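Local atomic coordinates of possible metal-dependent hydrolase (Veillonella parvula, PDB entry 3RPC), a protein that probably acts as a zinc-dependent hydrolase of the metallo-beta-lactamase superfamily, using a two-zinc centre to activate water. Residues K221-H226 with H252-E257; P161-V166 with V186-T191. All blocks are in the same frame, centred on the assembly; numbering follows the deposited sequence.

Contact 1 of 2, residues K221-H226 with H252-E257. With ZN (zinc ion), chain F.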
loop_
_atom_site.group_PDB
_atom_site.type_symbol
_atom_site.label_atom_id
_atom_site.label_comp_id
_atom_site.label_asym_id
_atom_site.label_seq_id
_atom_site.Cartn_x
_atom_site.Cartn_y
_atom_site.Cartn_z
ATOM N N LYS A 221 -1.903 -12.665 -20.631
ATOM C CA LYS A 221 -1.079 -13.861 -20.556
ATOM C C LYS A 221 -0.578 -13.953 -19.125
ATOM O O LYS A 221 0.202 -13.109 -18.677
ATOM C CB LYS A 221 0.099 -13.756 -21.516
ATOM C CG LYS A 221 0.979 -14.985 -21.532
ATOM C CD LYS A 221 1.233 -15.452 -22.956
ATOM C CE LYS A 221 1.962 -14.398 -23.765
ATOM N NZ LYS A 221 1.953 -14.720 -25.216
ATOM N N ILE A 222 -1.052 -14.949 -18.391
ATOM C CA ILE A 222 -0.621 -15.137 -17.020
ATOM C C ILE A 222 0.556 -16.109 -16.964
ATOM O O ILE A 222 0.568 -17.118 -17.669
ATOM C CB ILE A 222 -1.790 -15.625 -16.167
ATOM C CG1 ILE A 222 -2.845 -14.512 -16.108
ATOM C CG2 ILE A 222 -1.308 -16.027 -14.795
ATOM C CD1 ILE A 222 -4.247 -14.987 -15.824
ATOM N N ILE A 223 1.552 -15.783 -16.146
ATOM C CA ILE A 223 2.731 -16.628 -15.994
ATOM C C ILE A 223 2.901 -16.904 -14.512
ATOM O O ILE A 223 3.126 -15.974 -13.735
ATOM C CB ILE A 223 4.000 -15.928 -16.552
ATOM C CG1 ILE A 223 3.812 -15.615 -18.040
ATOM C CG2 ILE A 223 5.232 -16.808 -16.347
ATOM C CD1 ILE A 223 4.955 -14.801 -18.680
ATOM N N ALA A 224 2.770 -18.172 -14.115
ATOM C CA ALA A 224 2.858 -18.560 -12.711
ATOM C C ALA A 224 4.247 -19.070 -12.348
ATOM O O ALA A 224 4.770 -19.993 -12.990
ATOM C CB ALA A 224 1.797 -19.618 -12.383
ATOM N N VAL A 225 4.833 -18.471 -11.317
ATOM C CA VAL A 225 6.190 -18.802 -10.886
ATOM C C VAL A 225 6.283 -18.906 -9.357
ATOM O O VAL A 225 5.255 -19.033 -8.687
ATOM C CB VAL A 225 7.222 -17.782 -11.436
ATOM C CG1 VAL A 225 7.203 -17.788 -12.968
ATOM C CG2 VAL A 225 6.949 -16.379 -10.900
ATOM N N HIS A 226 7.499 -18.857 -8.813
ATOM C CA HIS A 226 7.739 -18.948 -7.365
ATOM C C HIS A 226 7.393 -20.341 -6.824
ATOM O O HIS A 226 6.852 -20.487 -5.730
ATOM C CB HIS A 226 6.978 -17.837 -6.606
ATOM C CG HIS A 226 7.584 -17.472 -5.281
ATOM N ND1 HIS A 226 7.733 -18.379 -4.255
ATOM C CD2 HIS A 226 8.059 -16.292 -4.807
ATOM C CE1 HIS A 226 8.284 -17.782 -3.212
ATOM N NE2 HIS A 226 8.490 -16.514 -3.521
ATOM N N HIS A 252 -4.823 -19.548 -20.786
ATOM C CA HIS A 252 -4.608 -18.268 -20.110
ATOM C C HIS A 252 -3.376 -18.259 -19.216
ATOM O O HIS A 252 -2.832 -17.196 -18.930
ATOM C CB HIS A 252 -5.813 -17.919 -19.227
ATOM C CG HIS A 252 -7.089 -17.750 -19.978
ATOM N ND1 HIS A 252 -7.633 -16.513 -20.259
ATOM C CD2 HIS A 252 -7.952 -18.664 -20.481
ATOM C CE1 HIS A 252 -8.769 -16.675 -20.915
ATOM N NE2 HIS A 252 -8.986 -17.972 -21.063
ATOM N N VAL A 253 -2.967 -19.435 -18.747
ATOM C CA VAL A 253 -1.956 -19.540 -17.696
ATOM C C VAL A 253 -0.785 -20.425 -18.102
ATOM O O VAL A 253 -0.960 -21.625 -18.358
ATOM C CB VAL A 253 -2.548 -20.133 -16.403
ATOM C CG1 VAL A 253 -1.480 -20.168 -15.301
ATOM C CG2 VAL A 253 -3.770 -19.322 -15.957
ATOM N N ALA A 254 0.405 -19.827 -18.153
ATOM C CA ALA A 254 1.633 -20.572 -18.419
ATOM C C ALA A 254 2.300 -20.937 -17.102
ATOM O O ALA A 254 2.276 -20.160 -16.141
ATOM C CB ALA A 254 2.576 -19.745 -19.271
ATOM N N VAL A 255 2.892 -22.125 -17.061
ATOM C CA VAL A 255 3.672 -22.572 -15.912
ATOM C C VAL A 255 5.052 -22.959 -16.433
ATOM O O VAL A 255 5.316 -24.133 -16.706
ATOM C CB VAL A 255 3.013 -23.776 -15.213
ATOM C CG1 VAL A 255 3.764 -24.133 -13.942
ATOM C CG2 VAL A 255 1.543 -23.478 -14.909
ATOM N N PRO A 256 5.934 -21.967 -16.605
ATOM C CA PRO A 256 7.207 -22.289 -17.264
ATOM C C PRO A 256 8.130 -23.134 -16.402
ATOM O O PRO A 256 8.152 -22.997 -15.181
ATOM C CB PRO A 256 7.837 -20.912 -17.498
ATOM C CG PRO A 256 7.239 -20.054 -16.391
ATOM C CD PRO A 256 5.808 -20.532 -16.306
ATOM N N GLU A 257 8.894 -24.007 -17.052
ATOM C CA GLU A 257 9.960 -24.713 -16.372
ATOM C C GLU A 257 11.114 -23.753 -16.101
ATOM O O GLU A 257 11.235 -22.703 -16.733
ATOM C CB GLU A 257 10.469 -25.863 -17.240
ATOM C CG GLU A 257 9.415 -26.906 -17.572
ATOM C CD GLU A 257 8.922 -27.666 -16.360
ATOM O OE1 GLU A 257 9.641 -27.748 -15.350
ATOM O OE2 GLU A 257 7.791 -28.191 -16.413
HETATM ZN ZN ZN F . 9.250 -15.090 -1.932
HETATM O O HOH W 1 6.800 -21.873 -12.977
HETATM O O HOH W 2 10.121 -14.407 0.089
HETATM O O HOH W 3 7.724 -16.376 -0.324
#
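I223 sets its CG2 methyl against CG and CD of the P256 ring, 3.8 Å from CD, the two side chains crossing at about a right angle. The contact belongs to a parallel strand pair, 221-225 and 253-254, the two strands of a beta-alpha-beta unit closed by helix 237-246 in the alpha-beta/beta-alpha sandwich of the metallo-beta-lactamase fold. I223 has its CG2 anti to the backbone N (CG1 at chi1 -60°), which turns that methyl along the chain to the proline. V225 CG1 reaches the same ring, 4.1 Å from P256 CG. On the other face of the sheet I222 CG2 meets V253 CG1 at 4.2 Å; branched side chains suit both places, being at home in extended backbone and filling the layer beneath helices 207-216 and 237-246.

Three backbone bonds hold the pair: I222 N gives to H252 O, A254 N to I222 O at 2.8 Å, and A224 N to A254 O, the last two almost straight at 178°. P256 has no N-H to continue the pattern, and the link is taken over by a water that donates to both A224 O and P256 O. E257 forms a salt bridge with R241 of helix 237-246. Past the strand end, H226 joins D76, H77 and D168 around one zinc ion, its NE2 lying 2.3 Å from the metal.

Contact 2 of 2, residues P161-V166 with V186-T191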
loop_
_atom_site.group_PDB
_atom_site.type_symbol
_atom_site.label_atom_id
_atom_site.label_comp_id
_atom_site.label_asym_id
_atom_site.label_seq_id
_atom_site.Cartn_x
_atom_site.Cartn_y
_atom_site.Cartn_z
ATOM N N PRO A 161 3.911 -5.138 -24.751
ATOM C CA PRO A 161 2.916 -5.510 -23.744
ATOM C C PRO A 161 3.286 -4.900 -22.405
ATOM O O PRO A 161 4.458 -4.866 -22.040
ATOM C CB PRO A 161 3.035 -7.042 -23.675
ATOM C CG PRO A 161 4.419 -7.342 -24.188
ATOM C CD PRO A 161 4.676 -6.299 -25.246
ATOM N N THR A 162 2.289 -4.402 -21.686
ATOM C CA THR A 162 2.506 -3.968 -20.324
ATOM C C THR A 162 2.617 -5.212 -19.459
ATOM O O THR A 162 1.772 -6.100 -19.532
ATOM C CB THR A 162 1.356 -3.089 -19.848
ATOM O OG1 THR A 162 1.381 -1.863 -20.585
ATOM C CG2 THR A 162 1.480 -2.797 -18.356
ATOM N N VAL A 163 3.681 -5.277 -18.667
ATOM C CA VAL A 163 3.971 -6.440 -17.842
ATOM C C VAL A 163 3.796 -6.100 -16.367
ATOM O O VAL A 163 4.375 -5.131 -15.875
ATOM C CB VAL A 163 5.414 -6.929 -18.077
ATOM C CG1 VAL A 163 5.722 -8.131 -17.204
ATOM C CG2 VAL A 163 5.629 -7.253 -19.552
ATOM N N TYR A 164 3.003 -6.910 -15.661
ATOM C CA TYR A 164 2.779 -6.718 -14.229
ATOM C C TYR A 164 3.488 -7.829 -13.475
ATOM O O TYR A 164 3.044 -8.979 -13.492
ATOM C CB TYR A 164 1.272 -6.744 -13.922
ATOM C CG TYR A 164 0.869 -6.507 -12.477
ATOM C CD1 TYR A 164 1.753 -5.962 -11.540
ATOM C CD2 TYR A 164 -0.412 -6.837 -12.047
ATOM C CE1 TYR A 164 1.351 -5.744 -10.212
ATOM C CE2 TYR A 164 -0.806 -6.634 -10.748
ATOM C CZ TYR A 164 0.068 -6.099 -9.830
ATOM O OH TYR A 164 -0.375 -5.908 -8.530
ATOM N N LEU A 165 4.608 -7.492 -12.841
ATOM C CA LEU A 165 5.295 -8.389 -11.923
ATOM C C LEU A 165 4.623 -8.188 -10.572
ATOM O O LEU A 165 4.849 -7.198 -9.887
ATOM C CB LEU A 165 6.775 -8.013 -11.860
ATOM C CG LEU A 165 7.677 -8.805 -10.926
ATOM C CD1 LEU A 165 7.980 -10.180 -11.500
ATOM C CD2 LEU A 165 8.979 -8.024 -10.718
ATOM N N VAL A 166 3.756 -9.118 -10.193
ATOM C CA VAL A 166 2.875 -8.866 -9.052
ATOM C C VAL A 166 3.629 -8.827 -7.718
ATOM O O VAL A 166 3.318 -8.015 -6.829
ATOM C CB VAL A 166 1.757 -9.909 -8.989
ATOM C CG1 VAL A 166 0.824 -9.626 -7.799
ATOM C CG2 VAL A 166 0.969 -9.896 -10.294
ATOM N N VAL A 186 0.515 -8.882 -19.677
ATOM C CA VAL A 186 1.255 -10.041 -19.172
ATOM C C VAL A 186 1.325 -9.909 -17.662
ATOM O O VAL A 186 1.662 -8.836 -17.155
ATOM C CB VAL A 186 2.688 -10.089 -19.746
ATOM C CG1 VAL A 186 3.476 -11.279 -19.167
ATOM C CG2 VAL A 186 2.643 -10.160 -21.262
ATOM N N ILE A 187 0.990 -10.976 -16.942
ATOM C CA ILE A 187 0.931 -10.912 -15.487
ATOM C C ILE A 187 1.735 -12.053 -14.887
ATOM O O ILE A 187 1.378 -13.220 -15.052
ATOM C CB ILE A 187 -0.537 -10.969 -15.004
ATOM C CG1 ILE A 187 -1.336 -9.837 -15.669
ATOM C CG2 ILE A 187 -0.617 -10.901 -13.474
ATOM C CD1 ILE A 187 -2.847 -9.902 -15.391
ATOM N N ILE A 188 2.831 -11.715 -14.214
ATOM C CA ILE A 188 3.728 -12.709 -13.638
ATOM C C ILE A 188 3.409 -12.799 -12.147
ATOM O O ILE A 188 3.572 -11.818 -11.416
ATOM C CB ILE A 188 5.205 -12.311 -13.854
ATOM C CG1 ILE A 188 5.500 -12.160 -15.347
ATOM C CG2 ILE A 188 6.134 -13.341 -13.240
ATOM C CD1 ILE A 188 6.823 -11.463 -15.636
HETATM N N MSE A 189 2.940 -13.972 -11.713
HETATM C CA MSE A 189 2.402 -14.172 -10.367
HETATM C C MSE A 189 3.203 -15.190 -9.574
HETATM O O MSE A 189 3.612 -16.219 -10.119
HETATM C CB MSE A 189 0.972 -14.712 -10.457
HETATM C CG MSE A 189 0.032 -13.938 -11.355
HETATM SE SE MSE A 189 -1.684 -14.873 -11.445
HETATM C CE MSE A 189 -2.193 -14.821 -9.556
ATOM N N ASN A 190 3.419 -14.905 -8.296
ATOM C CA ASN A 190 4.088 -15.827 -7.386
ATOM C C ASN A 190 3.042 -16.711 -6.716
ATOM O O ASN A 190 2.348 -16.272 -5.795
ATOM C CB ASN A 190 4.889 -15.038 -6.352
ATOM C CG ASN A 190 6.086 -14.334 -6.977
ATOM O OD1 ASN A 190 6.525 -14.707 -8.072
ATOM N ND2 ASN A 190 6.626 -13.327 -6.292
ATOM N N THR A 191 2.924 -17.947 -7.192
ATOM C CA THR A 191 1.766 -18.776 -6.850
ATOM C C THR A 191 2.112 -20.032 -6.062
ATOM O O THR A 191 1.309 -20.971 -6.003
ATOM C CB THR A 191 0.976 -19.181 -8.115
ATOM O OG1 THR A 191 1.797 -20.001 -8.967
ATOM C CG2 THR A 191 0.539 -17.954 -8.886
#
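The backbones of strands 163-165 and 186-190 run parallel, 12° apart in direction, and the axes of these short strand segments approach to 4.7 Å. Four N-H...O bonds zip them together: V186 N to T162 O at 3.1 Å, the longest, then Y164 N to V186 O, I188 N to Y164 O and V166 N to I188 O. On one face V163 and V186 run alongside each other, CG2 of V163 against CB of V186. V163 CG1 also meets I188 CD1 at 3.8 Å, and L165 CD1 packs on I188 CG2; these beta-branched and leucine side chains suit a buried sheet face, where they pack on one another.

The other face carries Y164 and I187, and V166, just past the bridged residues, brings its CG2 methyl to them. With CG anti to the backbone N (chi1 -178°), the Y164 ring swings so that CG2 of V166 sits 3.7 Å above its plane and over its centre, a CH-pi type of approach. The same methyl touches I187 CG2 at 3.7 Å, and I187 CG2 also meets Y164 CD2, completing a triangle of contacts.

This beta-alpha-beta unit closes through helix 173-182, whose V175, A178 and L179 pack against Y164, while strand 152-156 flanks 163-165 and strand 221-225 flanks 186-190.

How the contacts relate
Both segments of contact 2 precede those of contact 1 in the sequence, and the centres of the two contacts lie about 9 Å apart in one mixed sheet. Strands 163-165, 186-190, 221-225 and 253-254 follow one another across it in chain order, all parallel, with strand 253-254 outermost within the chain. The middle two join the contacts: I223 N to I187 O and V225 N to M189 O, each 2.8 Å, are probable hydrogen bonds, and A224 CB packs on T191 OG1. Successive beta-alpha-beta units thus build the parallel part of this sheet. Strands 163-165 and 221-225 lead toward the zinc centre, where D168 and H226, just beyond their ends, bind metal.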